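SAS-6 (Leishmania major, PDB 4CKM) probably builds the centre of the ninefold cartwheel that templates basal bodies and centrioles, this chain being its globular N-terminal head domain. Local coordinates at residues V45-K50 against R59-Y64; L80-D85 against L92-L97; A135-F140 against L158-F163; T154-E159 against H168-L173. All coordinates share one frame; numbering follows the deposited sequence.

Contact 1 (V45-K50 against R59-Y64); sequences VMVSTK and RPLGVY
The carbonyl oxygen of V45 receives the N-H of L61 in a nearly straight hydrogen bond (L61 N to V45 O 2.7 Å, 173°), and the CA-H of P60 leans against the same oxygen (P60 CA to V45 O 3.3 Å). This pair belongs to the beta hairpin of strands 39-50 and 57-70, which opens the seven-stranded sheet of the SAS-6 head domain. V45 N returns a bond to L61 O, and V47 and R59 exchange a second reciprocal pair, with V47 N to R59 O at 2.9 Å. The short segments run at 116° to each other, a strongly twisted antiparallel pair, and backbone bonds between T49 and Q57 carry the pairing on toward the turn.

On the buried face, the CD1 methyl of L61 packs across V47, 3.6 Å from V47 CB, while V45 CG2 meets V63 CG1 at 4.1 Å. The other face is exposed, and there M46, bent at its second torsion (chi2 -63°), lays its thioether beside the ring of P60. The R59 side chain crosses T49 at about a right angle; its guanidinium makes a salt bridge through NH2 with D85, and T49 OG1 is hydrogen-bonded to the carbonyl of Q57. The edge of the guanidinium faces this threonine, with R59 NH1 2.9 Å from T49 OG1.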
loop_
_atom_site.group_PDB
_atom_site.type_symbol
_atom_site.label_atom_id
_atom_site.label_comp_id
_atom_site.label_asym_id
_atom_site.label_seq_id
_atom_site.Cartn_x
_atom_site.Cartn_y
_atom_site.Cartn_z
ATOM N N VAL A 45 3.892 22.146 3.390
ATOM C CA VAL A 45 3.047 21.289 2.567
ATOM C C VAL A 45 1.718 21.150 3.246
ATOM O O VAL A 45 1.641 21.211 4.471
ATOM C CB VAL A 45 3.629 19.872 2.371
ATOM C CG1 VAL A 45 4.776 19.905 1.406
ATOM C CG2 VAL A 45 4.093 19.288 3.699
ATOM N N MET A 46 0.677 20.959 2.444
ATOM C CA MET A 46 -0.644 20.673 2.984
ATOM C C MET A 46 -0.705 19.194 3.370
ATOM O O MET A 46 -0.323 18.319 2.588
ATOM C CB MET A 46 -1.728 20.980 1.945
ATOM C CG MET A 46 -1.829 22.446 1.582
ATOM S SD MET A 46 -2.291 23.385 3.032
ATOM C CE MET A 46 -2.023 25.043 2.417
ATOM N N VAL A 47 -1.236 18.925 4.554
ATOM C CA VAL A 47 -1.368 17.569 5.047
ATOM C C VAL A 47 -2.746 17.380 5.632
ATOM O O VAL A 47 -3.211 18.203 6.406
ATOM C CB VAL A 47 -0.284 17.277 6.112
ATOM C CG1 VAL A 47 -0.298 15.806 6.533
ATOM C CG2 VAL A 47 1.101 17.649 5.576
ATOM N N SER A 48 -3.401 16.281 5.274
ATOM C CA SER A 48 -4.583 15.842 6.022
ATOM C C SER A 48 -4.126 15.153 7.309
ATOM O O SER A 48 -3.502 14.095 7.263
ATOM C CB SER A 48 -5.470 14.906 5.190
ATOM O OG SER A 48 -6.555 14.433 5.976
ATOM N N THR A 49 -4.406 15.786 8.442
ATOM C CA THR A 49 -4.056 15.266 9.761
ATOM C C THR A 49 -5.278 14.771 10.516
ATOM O O THR A 49 -6.347 15.392 10.468
ATOM C CB THR A 49 -3.449 16.359 10.653
ATOM O OG1 THR A 49 -4.356 17.464 10.722
ATOM C CG2 THR A 49 -2.166 16.851 10.085
ATOM N N LYS A 50 -5.115 13.680 11.242
ATOM C CA LYS A 50 -6.161 13.218 12.133
ATOM C C LYS A 50 -5.631 12.348 13.253
ATOM O O LYS A 50 -4.625 11.653 13.074
ATOM C CB LYS A 50 -7.249 12.489 11.357
ATOM C CG LYS A 50 -6.900 11.110 10.888
ATOM C CD LYS A 50 -8.059 10.522 10.116
ATOM C CE LYS A 50 -7.688 9.167 9.537
ATOM N NZ LYS A 50 -8.124 9.021 8.122
ATOM N N ARG A 59 -4.175 21.001 6.589
ATOM C CA ARG A 59 -3.482 22.141 7.136
ATOM C C ARG A 59 -2.021 22.188 6.706
ATOM O O ARG A 59 -1.437 21.174 6.365
ATOM C CB ARG A 59 -3.603 22.117 8.650
ATOM C CG ARG A 59 -2.635 21.189 9.340
ATOM C CD ARG A 59 -3.204 20.679 10.638
ATOM N NE ARG A 59 -2.257 20.759 11.732
ATOM C CZ ARG A 59 -2.230 19.940 12.784
ATOM N NH1 ARG A 59 -3.060 18.906 12.897
ATOM N NH2 ARG A 59 -1.320 20.132 13.719
ATOM N N PRO A 60 -1.425 23.379 6.700
ATOM C CA PRO A 60 -0.044 23.471 6.234
ATOM C C PRO A 60 0.929 23.020 7.314
ATOM O O PRO A 60 0.812 23.442 8.459
ATOM C CB PRO A 60 0.122 24.957 5.897
ATOM C CG PRO A 60 -0.889 25.673 6.734
ATOM C CD PRO A 60 -1.966 24.686 7.127
ATOM N N LEU A 61 1.853 22.131 6.959
ATOM C CA LEU A 61 2.871 21.679 7.901
ATOM C C LEU A 61 4.247 21.949 7.349
ATOM O O LEU A 61 4.472 21.924 6.136
ATOM C CB LEU A 61 2.723 20.177 8.211
ATOM C CG LEU A 61 1.489 19.715 8.996
ATOM C CD1 LEU A 61 1.467 18.196 9.177
ATOM C CD2 LEU A 61 1.398 20.403 10.357
ATOM N N GLY A 62 5.176 22.222 8.248
ATOM C CA GLY A 62 6.581 22.309 7.858
ATOM C C GLY A 62 7.137 20.897 7.670
ATOM O O GLY A 62 6.897 19.995 8.481
ATOM N N VAL A 63 7.883 20.699 6.607
ATOM C CA VAL A 63 8.548 19.456 6.432
ATOM C C VAL A 63 10.014 19.716 6.181
ATOM O O VAL A 63 10.374 20.657 5.460
ATOM C CB VAL A 63 7.920 18.632 5.298
ATOM C CG1 VAL A 63 8.208 19.243 3.947
ATOM C CG2 VAL A 63 8.451 17.213 5.337
ATOM N N TYR A 64 10.851 18.857 6.760
ATOM C CA TYR A 64 12.285 19.090 6.823
ATOM C C TYR A 64 13.018 17.764 6.670
ATOM O O TYR A 64 12.757 16.805 7.389
ATOM C CB TYR A 64 12.589 19.752 8.173
ATOM C CG TYR A 64 14.041 20.069 8.489
ATOM C CD1 TYR A 64 14.643 21.240 8.021
ATOM C CD2 TYR A 64 14.793 19.233 9.304
ATOM C CE1 TYR A 64 15.957 21.546 8.333
ATOM C CE2 TYR A 64 16.107 19.533 9.625
ATOM C CZ TYR A 64 16.678 20.684 9.137
ATOM O OH TYR A 64 17.971 20.967 9.450
#

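Contact 2 (L80-D85 against L92-L97); sequences LVRLTD and LFELEL
Backbone bonding between V81 and L95, and between L83 and F93, pairs 80-85 and 92-97 in regular antiparallel register, within the hairpin of strands 76-85 and 88-98 of the head-domain sheet. Each pair exchanges two nearly straight bonds, such as V81 N to L95 O at 2.9 Å.

The ionic part lies on the face of L80, R82 and E94. R82, running beside E94, grips one of its oxygens with two nitrogens: R82 NE meets the anti lone pair of E94 OE2 at 2.8 Å, and R82 NH2 comes to E94 OE2 at 2.9 Å almost along the C-O bond. The bend of R82 at chi3 (-77°) turns the guanidinium edge to the acid, the two planes being 29° apart.

Apolar groups frame this bridge. L80 CD2 sits over the rim of one guanidinium face, L80 CD1 touches E94 CD at 3.8 Å, and L92 CD1 wedges between R82 CG (3.5 Å) and T84 CG2 (3.6 Å). On the opposite face V81, L83 and F93 are buried, and L95 packs on L173.

The double grip would draw negative charge onto OE2, and the flanking leucines probably strengthen the attraction.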
loop_
_atom_site.group_PDB
_atom_site.type_symbol
_atom_site.label_atom_id
_atom_site.label_comp_id
_atom_site.label_asym_id
_atom_site.label_seq_id
_atom_site.Cartn_x
_atom_site.Cartn_y
_atom_site.Cartn_z
ATOM N N LEU A 80 17.157 12.342 8.413
ATOM C CA LEU A 80 16.167 12.890 9.320
ATOM C C LEU A 80 15.016 13.491 8.493
ATOM O O LEU A 80 15.242 14.280 7.565
ATOM C CB LEU A 80 16.801 13.951 10.205
ATOM C CG LEU A 80 15.796 14.684 11.093
ATOM C CD1 LEU A 80 15.345 13.813 12.254
ATOM C CD2 LEU A 80 16.386 15.985 11.610
ATOM N N VAL A 81 13.796 13.106 8.857
ATOM C CA VAL A 81 12.565 13.631 8.286
ATOM C C VAL A 81 11.748 14.164 9.460
ATOM O O VAL A 81 11.326 13.397 10.342
ATOM C CB VAL A 81 11.739 12.529 7.573
ATOM C CG1 VAL A 81 10.403 13.062 7.066
ATOM C CG2 VAL A 81 12.509 11.951 6.408
ATOM N N ARG A 82 11.513 15.472 9.442
ATOM C CA ARG A 82 10.802 16.158 10.486
ATOM C C ARG A 82 9.535 16.856 9.953
ATOM O O ARG A 82 9.527 17.484 8.887
ATOM C CB ARG A 82 11.730 17.188 11.091
ATOM C CG ARG A 82 11.119 18.038 12.180
ATOM C CD ARG A 82 12.057 19.187 12.527
ATOM N NE ARG A 82 13.168 18.721 13.349
ATOM C CZ ARG A 82 14.411 19.197 13.308
ATOM N NH1 ARG A 82 14.757 20.169 12.465
ATOM N NH2 ARG A 82 15.322 18.675 14.121
ATOM N N LEU A 83 8.484 16.772 10.745
ATOM C CA LEU A 83 7.227 17.394 10.447
ATOM C C LEU A 83 6.899 18.342 11.591
ATOM O O LEU A 83 6.929 17.939 12.762
ATOM C CB LEU A 83 6.187 16.301 10.375
ATOM C CG LEU A 83 5.044 16.478 9.407
ATOM C CD1 LEU A 83 5.569 16.701 8.004
ATOM C CD2 LEU A 83 4.162 15.234 9.482
ATOM N N THR A 84 6.602 19.597 11.272
ATOM C CA THR A 84 6.209 20.553 12.315
ATOM C C THR A 84 4.949 21.318 11.972
ATOM O O THR A 84 4.517 21.349 10.818
ATOM C CB THR A 84 7.315 21.584 12.578
ATOM O OG1 THR A 84 7.682 22.213 11.348
ATOM C CG2 THR A 84 8.525 20.919 13.168
ATOM N N ASP A 85 4.361 21.925 12.992
ATOM C CA ASP A 85 3.278 22.895 12.813
ATOM C C ASP A 85 3.736 24.312 13.241
ATOM O O ASP A 85 3.987 24.548 14.426
ATOM C CB ASP A 85 2.050 22.480 13.610
ATOM C CG ASP A 85 0.803 23.249 13.200
ATOM O OD1 ASP A 85 0.905 24.392 12.717
ATOM O OD2 ASP A 85 -0.298 22.702 13.347
ATOM N N LEU A 92 5.750 18.236 16.804
ATOM C CA LEU A 92 7.080 18.019 16.257
ATOM C C LEU A 92 7.293 16.530 16.214
ATOM O O LEU A 92 7.358 15.908 17.263
ATOM C CB LEU A 92 8.132 18.665 17.149
ATOM C CG LEU A 92 9.596 18.266 16.923
ATOM C CD1 LEU A 92 10.021 18.550 15.491
ATOM C CD2 LEU A 92 10.516 18.990 17.903
ATOM N N PHE A 93 7.341 15.952 15.011
ATOM C CA PHE A 93 7.519 14.513 14.863
ATOM C C PHE A 93 8.693 14.241 13.922
ATOM O O PHE A 93 8.864 14.939 12.921
ATOM C CB PHE A 93 6.271 13.837 14.302
ATOM C CG PHE A 93 5.059 13.934 15.180
ATOM C CD1 PHE A 93 4.367 15.140 15.311
ATOM C CD2 PHE A 93 4.561 12.808 15.814
ATOM C CE1 PHE A 93 3.238 15.220 16.101
ATOM C CE2 PHE A 93 3.424 12.873 16.602
ATOM C CZ PHE A 93 2.754 14.077 16.744
ATOM N N GLU A 94 9.469 13.204 14.234
ATOM C CA GLU A 94 10.686 12.883 13.495
ATOM C C GLU A 94 10.857 11.395 13.256
ATOM O O GLU A 94 10.518 10.564 14.092
ATOM C CB GLU A 94 11.910 13.355 14.252
ATOM C CG GLU A 94 11.996 14.856 14.422
ATOM C CD GLU A 94 13.278 15.293 15.109
ATOM O OE1 GLU A 94 13.890 14.454 15.812
ATOM O OE2 GLU A 94 13.674 16.470 14.932
ATOM N N LEU A 95 11.351 11.089 12.069
ATOM C CA LEU A 95 11.897 9.802 11.756
ATOM C C LEU A 95 13.375 10.023 11.568
ATOM O O LEU A 95 13.795 10.899 10.810
ATOM C CB LEU A 95 11.339 9.265 10.451
ATOM C CG LEU A 95 12.126 8.062 9.910
ATOM C CD1 LEU A 95 11.909 6.862 10.815
ATOM C CD2 LEU A 95 11.741 7.712 8.489
ATOM N N GLU A 96 14.163 9.197 12.226
ATOM C CA GLU A 96 15.592 9.237 12.026
ATOM C C GLU A 96 16.001 7.877 11.533
ATOM O O GLU A 96 15.856 6.888 12.233
ATOM C CB GLU A 96 16.285 9.570 13.314
ATOM C CG GLU A 96 17.729 9.956 13.118
ATOM C CD GLU A 96 18.414 10.158 14.446
ATOM O OE1 GLU A 96 17.934 11.023 15.224
ATOM O OE2 GLU A 96 19.386 9.417 14.716
ATOM N N LEU A 97 16.490 7.821 10.311
ATOM C CA LEU A 97 16.779 6.547 9.703
ATOM C C LEU A 97 18.292 6.327 9.583
ATOM O O LEU A 97 19.001 7.077 8.914
ATOM C CB LEU A 97 16.085 6.494 8.359
ATOM C CG LEU A 97 16.247 5.202 7.570
ATOM C CD1 LEU A 97 15.803 3.953 8.338
ATOM C CD2 LEU A 97 15.475 5.370 6.272
#

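Contact 3 (A135-F140 against L158-F163); sequences AYELSF and LETTDF
A beta hairpin, strands 136-142 and 152-160, comes apart here: E137 and L158 form a tight hydrogen-bonded antiparallel pair, and beyond it the second strand runs out into the loop that meets the neighbouring subunit. E137 N gives to L158 O at 2.7 Å, and L158 N returns a nearly straight bond to E137 O (2.8 Å, 174°). The carbonyl of L158 also lies close to the CA and CB of Y136.

Beyond that pair, side chains carry the contact. The Y136 ring, swung toward the other strand with CG anti to the carbonyl carbon (chi1 -66°), brings CD1 and CE1 obliquely against the CB and CG of E159, with Y136 CD1 3.7 Å from E159 CB and Y136 CE1 3.8 Å from E159 CG. Ring and carboxylate planes are 54° apart, and the acid spends OE1 on H168 of the next strand. The tyrosine also touches M125 and I129 of helix 117-130. On the opposite side of the sheet L158 CD1 packs on S139 CB at 3.9 Å.

The loop tip holds F163, stacked on Y121 of the second subunit, consistent with the head-to-head assembly of SAS-6, in which a hydrophobic residue of this loop enters the partner. An ST turn shapes the tip: F163 N bonds to T161 OG1 at 3.1 Å.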
loop_
_atom_site.group_PDB
_atom_site.type_symbol
_atom_site.label_atom_id
_atom_site.label_comp_id
_atom_site.label_asym_id
_atom_site.label_seq_id
_atom_site.Cartn_x
_atom_site.Cartn_y
_atom_site.Cartn_z
ATOM N N ALA A 135 0.558 14.968 -8.526
ATOM C CA ALA A 135 -0.635 14.150 -8.413
ATOM C C ALA A 135 -0.801 13.450 -7.041
ATOM O O ALA A 135 -1.706 12.629 -6.879
ATOM C CB ALA A 135 -0.577 13.093 -9.507
ATOM N N TYR A 136 0.071 13.743 -6.078
ATOM C CA TYR A 136 0.124 13.017 -4.839
ATOM C C TYR A 136 -0.351 13.889 -3.719
ATOM O O TYR A 136 -0.286 15.090 -3.817
ATOM C CB TYR A 136 1.563 12.551 -4.534
ATOM C CG TYR A 136 2.146 11.512 -5.492
ATOM C CD1 TYR A 136 1.357 10.857 -6.434
ATOM C CD2 TYR A 136 3.493 11.161 -5.431
ATOM C CE1 TYR A 136 1.897 9.909 -7.292
ATOM C CE2 TYR A 136 4.038 10.218 -6.284
ATOM C CZ TYR A 136 3.234 9.594 -7.209
ATOM O OH TYR A 136 3.765 8.652 -8.059
ATOM N N GLU A 137 -0.779 13.256 -2.638
ATOM C CA GLU A 137 -1.242 13.943 -1.427
ATOM C C GLU A 137 -0.521 13.401 -0.209
ATOM O O GLU A 137 0.029 12.313 -0.262
ATOM C CB GLU A 137 -2.726 13.660 -1.181
ATOM C CG GLU A 137 -3.674 14.272 -2.180
ATOM C CD GLU A 137 -5.129 13.850 -1.939
ATOM O OE1 GLU A 137 -5.401 12.888 -1.176
ATOM O OE2 GLU A 137 -6.009 14.479 -2.540
ATOM N N LEU A 138 -0.601 14.131 0.895
ATOM C CA LEU A 138 -0.048 13.685 2.169
ATOM C C LEU A 138 -1.111 13.563 3.257
ATOM O O LEU A 138 -2.014 14.417 3.393
ATOM C CB LEU A 138 1.008 14.658 2.669
ATOM C CG LEU A 138 2.229 14.822 1.770
ATOM C CD1 LEU A 138 3.081 15.989 2.252
ATOM C CD2 LEU A 138 3.036 13.532 1.754
ATOM N N SER A 139 -0.958 12.514 4.049
ATOM C CA SER A 139 -1.807 12.240 5.186
ATOM C C SER A 139 -0.900 11.973 6.374
ATOM O O SER A 139 0.180 11.409 6.201
ATOM C CB SER A 139 -2.656 11.018 4.904
ATOM O OG SER A 139 -3.432 10.727 6.045
ATOM N N PHE A 140 -1.298 12.421 7.557
ATOM C CA PHE A 140 -0.563 12.127 8.779
ATOM C C PHE A 140 -1.538 11.698 9.852
ATOM O O PHE A 140 -2.338 12.496 10.316
ATOM C CB PHE A 140 0.250 13.314 9.247
ATOM C CG PHE A 140 1.242 12.988 10.330
ATOM C CD1 PHE A 140 2.292 12.102 10.093
ATOM C CD2 PHE A 140 1.144 13.570 11.568
ATOM C CE1 PHE A 140 3.225 11.813 11.070
ATOM C CE2 PHE A 140 2.067 13.267 12.565
ATOM C CZ PHE A 140 3.107 12.390 12.313
ATOM N N LEU A 158 0.103 9.541 -0.836
ATOM C CA LEU A 158 -1.045 8.917 -1.483
ATOM C C LEU A 158 -1.240 9.435 -2.894
ATOM O O LEU A 158 -0.943 10.592 -3.204
ATOM C CB LEU A 158 -2.315 9.219 -0.679
ATOM C CG LEU A 158 -2.235 8.812 0.795
ATOM C CD1 LEU A 158 -3.488 9.272 1.533
ATOM C CD2 LEU A 158 -2.018 7.294 0.919
ATOM N N GLU A 159 -1.739 8.562 -3.749
ATOM C CA GLU A 159 -2.113 8.919 -5.112
ATOM C C GLU A 159 -3.517 8.419 -5.326
ATOM O O GLU A 159 -3.797 7.248 -5.089
ATOM C CB GLU A 159 -1.203 8.222 -6.118
ATOM C CG GLU A 159 -1.586 8.472 -7.573
ATOM C CD GLU A 159 -0.878 7.554 -8.565
ATOM O OE1 GLU A 159 -0.189 6.600 -8.155
ATOM O OE2 GLU A 159 -1.027 7.776 -9.780
ATOM N N THR A 160 -4.400 9.291 -5.767
ATOM C CA THR A 160 -5.756 8.882 -6.068
ATOM C C THR A 160 -5.858 8.598 -7.559
ATOM O O THR A 160 -5.593 9.456 -8.356
ATOM C CB THR A 160 -6.774 9.934 -5.598
ATOM O OG1 THR A 160 -6.838 9.912 -4.157
ATOM C CG2 THR A 160 -8.162 9.594 -6.103
ATOM N N THR A 161 -6.182 7.364 -7.920
ATOM C CA THR A 161 -6.379 6.988 -9.309
ATOM C C THR A 161 -7.867 7.068 -9.572
ATOM O O THR A 161 -8.621 7.508 -8.703
ATOM C CB THR A 161 -5.879 5.565 -9.575
ATOM O OG1 THR A 161 -6.660 4.631 -8.828
ATOM C CG2 THR A 161 -4.404 5.428 -9.162
ATOM N N ASP A 162 -8.291 6.638 -10.758
ATOM C CA ASP A 162 -9.711 6.594 -11.085
ATOM C C ASP A 162 -10.407 5.524 -10.256
ATOM O O ASP A 162 -11.617 5.509 -10.161
ATOM C CB ASP A 162 -9.920 6.264 -12.575
ATOM C CG ASP A 162 -9.635 7.448 -13.502
ATOM O OD1 ASP A 162 -9.849 8.616 -13.101
ATOM O OD2 ASP A 162 -9.207 7.203 -14.651
ATOM N N PHE A 163 -9.650 4.606 -9.680
ATOM C CA PHE A 163 -10.255 3.466 -9.042
ATOM C C PHE A 163 -10.141 3.474 -7.522
ATOM O O PHE A 163 -11.019 2.943 -6.824
ATOM C CB PHE A 163 -9.659 2.215 -9.672
ATOM C CG PHE A 163 -9.809 2.191 -11.187
ATOM C CD1 PHE A 163 -11.051 1.896 -11.777
ATOM C CD2 PHE A 163 -8.721 2.487 -12.025
ATOM C CE1 PHE A 163 -11.197 1.881 -13.154
ATOM C CE2 PHE A 163 -8.862 2.471 -13.406
ATOM C CZ PHE A 163 -10.101 2.171 -13.969
#

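Contact 4 (T154-E159 against H168-L173); sequences TLRVLE and HISLVL
H168 touches V157 at its base and E159 at its tip. Its CB lies 3.6 Å from V157 O, which also accepts the bond from H168 N. Farther out, H168 CD2 passes E159 CB at 3.8 Å, and H168 NE2 gives its N-H to E159 OE1 in a short, straight bond (2.8 Å, 173°). The oxygen lies in the ring plane but is met on its anti side, 31° out of the carboxylate plane. This bond fixes the rotation of the imidazole, one side of which meets the ring of Y136; the acid would probably favour a hydrogen on NE2.

The backbone forms a beta bulge here: H168 and I169 together face V157, H168 taking a helical psi of -45°, and V157 N bonds to I169 O. Past it the ladder is regular, with L155 and L171 exchanging bonds. V157 CG2 packs on I169 CG2 at 3.8 Å on the buried face. On the other, T154 CG2 touches S170 CB at 3.9 Å, and R156, its guanidinium covered by L158 CD2, makes salt bridges to E167 of its own chain through NE and to E110 of the second subunit through NH1. K164 of that subunit also bonds to H168 O. The bulged antiparallel hairpin of strands 152-160 and 165-175 thus also borders the second subunit in the SAS-6 head domain, of the XRCC4-like N-terminal clan.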
loop_
_atom_site.group_PDB
_atom_site.type_symbol
_atom_site.label_atom_id
_atom_site.label_comp_id
_atom_site.label_asym_id
_atom_site.label_seq_id
_atom_site.Cartn_x
_atom_site.Cartn_y
_atom_site.Cartn_z
ATOM N N THR A 154 1.811 8.311 11.503
ATOM C CA THR A 154 2.202 7.745 10.238
ATOM C C THR A 154 1.924 8.723 9.105
ATOM O O THR A 154 0.769 9.101 8.852
ATOM C CB THR A 154 1.444 6.439 9.996
ATOM O OG1 THR A 154 1.736 5.542 11.069
ATOM C CG2 THR A 154 1.844 5.795 8.673
ATOM N N LEU A 155 2.998 9.130 8.448
ATOM C CA LEU A 155 2.953 9.958 7.254
ATOM C C LEU A 155 2.809 9.086 6.031
ATOM O O LEU A 155 3.663 8.234 5.786
ATOM C CB LEU A 155 4.250 10.756 7.112
ATOM C CG LEU A 155 4.293 11.683 5.874
ATOM C CD1 LEU A 155 3.301 12.819 6.027
ATOM C CD2 LEU A 155 5.672 12.270 5.671
ATOM N N ARG A 156 1.750 9.312 5.255
ATOM C CA ARG A 156 1.506 8.565 4.043
ATOM C C ARG A 156 1.549 9.474 2.801
ATOM O O ARG A 156 1.032 10.591 2.809
ATOM C CB ARG A 156 0.144 7.894 4.130
ATOM C CG ARG A 156 -0.015 6.897 5.264
ATOM C CD ARG A 156 -1.469 6.452 5.445
ATOM N NE ARG A 156 -1.855 5.438 4.466
ATOM C CZ ARG A 156 -3.073 5.314 3.899
ATOM N NH1 ARG A 156 -4.072 6.143 4.205
ATOM N NH2 ARG A 156 -3.298 4.357 2.991
ATOM N N VAL A 157 2.167 8.985 1.732
ATOM C CA VAL A 157 2.142 9.640 0.440
ATOM C C VAL A 157 1.167 8.863 -0.413
ATOM O O VAL A 157 1.375 7.678 -0.668
ATOM C CB VAL A 157 3.520 9.639 -0.243
ATOM C CG1 VAL A 157 3.435 10.288 -1.608
ATOM C CG2 VAL A 157 4.548 10.376 0.601
ATOM N N LEU A 158 0.103 9.541 -0.836
ATOM C CA LEU A 158 -1.045 8.917 -1.483
ATOM C C LEU A 158 -1.240 9.435 -2.894
ATOM O O LEU A 158 -0.943 10.592 -3.204
ATOM C CB LEU A 158 -2.315 9.219 -0.679
ATOM C CG LEU A 158 -2.235 8.812 0.795
ATOM C CD1 LEU A 158 -3.488 9.272 1.533
ATOM C CD2 LEU A 158 -2.018 7.294 0.919
ATOM N N GLU A 159 -1.739 8.562 -3.749
ATOM C CA GLU A 159 -2.113 8.919 -5.112
ATOM C C GLU A 159 -3.517 8.419 -5.326
ATOM O O GLU A 159 -3.797 7.248 -5.089
ATOM C CB GLU A 159 -1.203 8.222 -6.118
ATOM C CG GLU A 159 -1.586 8.472 -7.573
ATOM C CD GLU A 159 -0.878 7.554 -8.565
ATOM O OE1 GLU A 159 -0.189 6.600 -8.155
ATOM O OE2 GLU A 159 -1.027 7.776 -9.780
ATOM N N HIS A 168 1.811 5.070 -1.743
ATOM C CA HIS A 168 3.152 4.913 -2.276
ATOM C C HIS A 168 4.125 4.586 -1.180
ATOM O O HIS A 168 4.921 3.695 -1.344
ATOM C CB HIS A 168 3.612 6.161 -3.044
ATOM C CG HIS A 168 3.086 6.198 -4.438
ATOM N ND1 HIS A 168 3.876 5.958 -5.535
ATOM C CD2 HIS A 168 1.823 6.348 -4.905
ATOM C CE1 HIS A 168 3.134 5.994 -6.626
ATOM N NE2 HIS A 168 1.883 6.226 -6.272
ATOM N N ILE A 169 4.054 5.282 -0.052
ATOM C CA ILE A 169 4.934 4.959 1.073
ATOM C C ILE A 169 4.315 5.452 2.356
ATOM O O ILE A 169 3.488 6.362 2.336
ATOM C CB ILE A 169 6.343 5.538 0.839
ATOM C CG1 ILE A 169 7.352 5.029 1.877
ATOM C CG2 ILE A 169 6.342 7.058 0.808
ATOM C CD1 ILE A 169 8.761 5.481 1.544
ATOM N N SER A 170 4.637 4.765 3.446
ATOM C CA SER A 170 4.279 5.155 4.814
ATOM C C SER A 170 5.543 5.208 5.631
ATOM O O SER A 170 6.414 4.358 5.440
ATOM C CB SER A 170 3.415 4.111 5.481
ATOM O OG SER A 170 2.415 3.704 4.616
ATOM N N LEU A 171 5.615 6.160 6.552
ATOM C CA LEU A 171 6.752 6.337 7.425
ATOM C C LEU A 171 6.210 6.661 8.786
ATOM O O LEU A 171 5.248 7.445 8.908
ATOM C CB LEU A 171 7.602 7.515 6.985
ATOM C CG LEU A 171 8.183 7.426 5.587
ATOM C CD1 LEU A 171 8.854 8.746 5.241
ATOM C CD2 LEU A 171 9.173 6.270 5.468
ATOM N N VAL A 172 6.811 6.053 9.804
ATOM C CA VAL A 172 6.428 6.296 11.174
ATOM C C VAL A 172 7.338 7.358 11.710
ATOM O O VAL A 172 8.554 7.256 11.576
ATOM C CB VAL A 172 6.544 5.030 12.047
ATOM C CG1 VAL A 172 6.246 5.356 13.512
ATOM C CG2 VAL A 172 5.565 3.987 11.545
ATOM N N LEU A 173 6.740 8.399 12.271
ATOM C CA LEU A 173 7.483 9.511 12.843
ATOM C C LEU A 173 7.089 9.620 14.305
ATOM O O LEU A 173 5.910 9.532 14.624
ATOM C CB LEU A 173 7.151 10.814 12.127
ATOM C CG LEU A 173 7.810 11.119 10.788
ATOM C CD1 LEU A 173 7.614 10.000 9.791
ATOM C CD2 LEU A 173 7.222 12.400 10.226
#

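All four contacts are antiparallel hairpins of one sheet, whose end strands, 39-50 and 136-142, pair where S48 of contact 1 bonds to L138 and F140 of contact 3. R59 and D85 tie contacts 1 and 2; L95 and F93 pack on V172 and L173 between contacts 2 and 4, and contacts 3 and 4 share L158 and E159. Contact 1 buries valines and leucines on one face but leaves M46 and P60 exposed on the other; contact 2 adds a partly exposed salt bridge; contact 4, near the chain centre, has apolar packing on its buried face and a His-carboxylate bond at one end; contact 3 lies farthest out. Contacts 3 and 4 alone reach the second subunit.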